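Local coordinates for freshwater cyanophage protein (Microcystis phage Mic1, PDB 6L2W) that is of unknown function but has a novel fold, is possibly a structural protein of the phage, and assembles as two copies, at residues D72-Y77 with H84-S89. Numbering follows the deposited sequence.
Sequences DFRYWY and HLELKS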
loop_
_atom_site.group_PDB
_atom_site.type_symbol
_atom_site.label_atom_id
_atom_site.label_comp_id
_atom_site.label_asym_id
_atom_site.label_seq_id
_atom_site.Cartn_x
_atom_site.Cartn_y
_atom_site.Cartn_z
ATOM N N ASP B 72 -1.531 -12.413 -10.169
ATOM C CA ASP B 72 -2.325 -12.228 -8.932
ATOM C C ASP B 72 -1.952 -10.964 -8.164
ATOM O O ASP B 72 -2.012 -11.027 -6.952
ATOM C CB ASP B 72 -2.225 -13.457 -8.030
ATOM C CG ASP B 72 -0.852 -13.721 -7.439
ATOM O OD1 ASP B 72 0.084 -13.010 -7.787
ATOM O OD2 ASP B 72 -0.742 -14.649 -6.641
ATOM N N PHE B 73 -1.570 -9.886 -8.817
ATOM C CA PHE B 73 -1.315 -8.618 -8.094
ATOM C C PHE B 73 -2.695 -8.019 -7.845
ATOM O O PHE B 73 -3.376 -7.749 -8.808
ATOM C CB PHE B 73 -0.353 -7.731 -8.880
ATOM C CG PHE B 73 0.109 -6.485 -8.177
ATOM C CD1 PHE B 73 1.098 -6.534 -7.218
ATOM C CD2 PHE B 73 -0.422 -5.254 -8.499
ATOM C CE1 PHE B 73 1.536 -5.385 -6.588
ATOM C CE2 PHE B 73 0.014 -4.108 -7.863
ATOM C CZ PHE B 73 0.989 -4.174 -6.908
ATOM N N ARG B 74 -3.068 -7.849 -6.597
ATOM C CA ARG B 74 -4.439 -7.442 -6.219
ATOM C C ARG B 74 -4.502 -5.998 -5.736
ATOM O O ARG B 74 -5.300 -5.721 -4.864
ATOM C CB ARG B 74 -4.929 -8.387 -5.125
ATOM C CG ARG B 74 -4.061 -8.396 -3.880
ATOM C CD ARG B 74 -4.492 -9.502 -2.960
ATOM N NE ARG B 74 -3.759 -9.528 -1.719
ATOM C CZ ARG B 74 -4.097 -8.850 -0.650
ATOM N NH1 ARG B 74 -5.266 -8.257 -0.576
ATOM N NH2 ARG B 74 -3.265 -8.758 0.359
ATOM N N TYR B 75 -3.727 -5.130 -6.321
ATOM C CA TYR B 75 -3.724 -3.733 -5.937
ATOM C C TYR B 75 -3.806 -2.857 -7.183
ATOM O O TYR B 75 -3.186 -3.138 -8.186
ATOM C CB TYR B 75 -2.449 -3.372 -5.163
ATOM C CG TYR B 75 -2.140 -4.287 -4.007
ATOM C CD1 TYR B 75 -1.395 -5.437 -4.178
ATOM C CD2 TYR B 75 -2.639 -4.033 -2.750
ATOM C CE1 TYR B 75 -1.114 -6.286 -3.117
ATOM C CE2 TYR B 75 -2.367 -4.867 -1.677
ATOM C CZ TYR B 75 -1.593 -5.997 -1.855
ATOM O OH TYR B 75 -1.343 -6.833 -0.795
ATOM N N TRP B 76 -4.546 -1.770 -7.044
ATOM C CA TRP B 76 -4.683 -0.766 -8.076
ATOM C C TRP B 76 -4.466 0.613 -7.459
ATOM O O TRP B 76 -5.207 1.001 -6.577
ATOM C CB TRP B 76 -6.073 -0.839 -8.719
ATOM C CG TRP B 76 -6.360 -2.137 -9.407
ATOM C CD1 TRP B 76 -6.277 -2.410 -10.745
ATOM C CD2 TRP B 76 -6.765 -3.363 -8.779
ATOM N NE1 TRP B 76 -6.597 -3.723 -10.991
ATOM C CE2 TRP B 76 -6.915 -4.329 -9.808
ATOM C CE3 TRP B 76 -7.005 -3.737 -7.454
ATOM C CZ2 TRP B 76 -7.320 -5.636 -9.556
ATOM C CZ3 TRP B 76 -7.395 -5.038 -7.206
ATOM C CH2 TRP B 76 -7.537 -5.975 -8.239
ATOM N N TYR B 77 -3.525 1.359 -8.016
ATOM C CA TYR B 77 -3.153 2.663 -7.531
ATOM C C TYR B 77 -3.708 3.773 -8.430
ATOM O O TYR B 77 -3.871 3.599 -9.635
ATOM C CB TYR B 77 -1.629 2.742 -7.423
ATOM C CG TYR B 77 -1.101 2.084 -6.175
ATOM C CD1 TYR B 77 -0.760 0.742 -6.155
ATOM C CD2 TYR B 77 -0.999 2.795 -4.996
ATOM C CE1 TYR B 77 -0.297 0.130 -5.002
ATOM C CE2 TYR B 77 -0.523 2.201 -3.837
ATOM C CZ TYR B 77 -0.186 0.861 -3.837
ATOM O OH TYR B 77 0.274 0.292 -2.684
ATOM N N HIS B 84 -5.513 3.868 -3.219
ATOM C CA HIS B 84 -5.426 2.615 -3.921
ATOM C C HIS B 84 -6.558 1.695 -3.488
ATOM O O HIS B 84 -7.163 1.888 -2.430
ATOM C CB HIS B 84 -4.042 1.984 -3.748
ATOM C CG HIS B 84 -3.871 1.222 -2.487
ATOM N ND1 HIS B 84 -3.620 1.847 -1.303
ATOM C CD2 HIS B 84 -3.885 -0.109 -2.232
ATOM C CE1 HIS B 84 -3.461 0.927 -0.355
ATOM N NE2 HIS B 84 -3.629 -0.282 -0.897
ATOM N N LEU B 85 -6.832 0.728 -4.359
ATOM C CA LEU B 85 -7.826 -0.299 -4.118
ATOM C C LEU B 85 -7.123 -1.638 -3.861
ATOM O O LEU B 85 -6.068 -1.935 -4.423
ATOM C CB LEU B 85 -8.741 -0.387 -5.342
ATOM C CG LEU B 85 -9.873 -1.402 -5.232
ATOM C CD1 LEU B 85 -10.976 -0.867 -4.324
ATOM C CD2 LEU B 85 -10.421 -1.749 -6.602
ATOM N N GLU B 86 -7.754 -2.469 -3.053
ATOM C CA GLU B 86 -7.188 -3.752 -2.690
ATOM C C GLU B 86 -8.273 -4.814 -2.786
ATOM O O GLU B 86 -9.344 -4.631 -2.278
ATOM C CB GLU B 86 -6.637 -3.716 -1.259
ATOM C CG GLU B 86 -5.931 -5.003 -0.822
ATOM C CD GLU B 86 -5.382 -4.993 0.610
ATOM O OE1 GLU B 86 -5.382 -3.901 1.260
ATOM O OE2 GLU B 86 -5.000 -6.083 1.094
ATOM N N LEU B 87 -7.988 -5.911 -3.442
ATOM C CA LEU B 87 -8.951 -7.005 -3.465
ATOM C C LEU B 87 -8.432 -8.123 -2.550
ATOM O O LEU B 87 -7.238 -8.411 -2.620
ATOM C CB LEU B 87 -9.081 -7.484 -4.913
ATOM C CG LEU B 87 -9.730 -8.843 -5.110
ATOM C CD1 LEU B 87 -11.240 -8.744 -5.019
ATOM C CD2 LEU B 87 -9.323 -9.421 -6.442
ATOM N N LYS B 88 -9.304 -8.740 -1.731
ATOM C CA LYS B 88 -8.933 -9.970 -0.968
ATOM C C LYS B 88 -10.065 -11.010 -1.002
ATOM O O LYS B 88 -11.220 -10.681 -1.301
ATOM C CB LYS B 88 -8.509 -9.627 0.465
ATOM C CG LYS B 88 -9.604 -9.432 1.498
ATOM C CD LYS B 88 -9.068 -9.591 2.919
ATOM C CE LYS B 88 -9.744 -8.713 3.947
ATOM N NZ LYS B 88 -10.824 -9.404 4.688
ATOM N N SER B 89 -9.646 -12.232 -0.774
ATOM C CA SER B 89 -10.497 -13.438 -0.658
ATOM C C SER B 89 -10.265 -13.949 0.761
ATOM O O SER B 89 -9.091 -14.078 1.136
ATOM C CB SER B 89 -10.088 -14.453 -1.691
ATOM O OG SER B 89 -10.522 -15.756 -1.361
#
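The rings of Tyr77 and His84 lie in an offset stack, their planes 17° apart; the CB of His84 sits over one face of the tyrosine, 3.7 Å from the centroid of the Tyr77 ring, as a CH-pi contact, and Tyr77 OH stands over the centre of one imidazole face. This pair belongs to a beta hairpin in which strand 75-77 runs antiparallel to strand 83-89, and it illustrates how the two faces of such a ribbon carry different contacts: aromatic and charged groups on the Tyr75 and Tyr77 side, apolar ones on the Trp76 side. The ring of Tyr75 brings its edge to His84 CD2, while Tyr75 CE2 lies 3.7 Å from Glu86 CG and Tyr75 CZ lies over one face of the Arg74 guanidinium. On the other face, the indole of Trp76 meets Leu87 CB along its edge through CZ3, at 3.8 Å, and touches Leu85 CD2 through CE3; helix 96-115 packs here, Asn103 accepting the indole NE1 hydrogen bond. His84 ND1 is hydrogen-bonded to NE2 of His9 on strand 2-12, and His9 of the second subunit meets the Tyr77 ring. Trp76 and Leu85 form the hydrogen-bonded pair, and Leu87 N donates to Arg74 O. Arg74, just before the strand, has CG between backbone N and carbonyl carbon (chi1 59°), and its extended chain runs beside the Glu86 side chain. Its NE forms a salt bridge with Asp40 of the second subunit. Arg74 NH1 donates twice: in a salt bridge to the anti lone pair of Glu86 OE2, 2.8 Å away and tilted from the guanidinium plane, and, in that plane, to Leu87 O in a nearly straight bond of 174°.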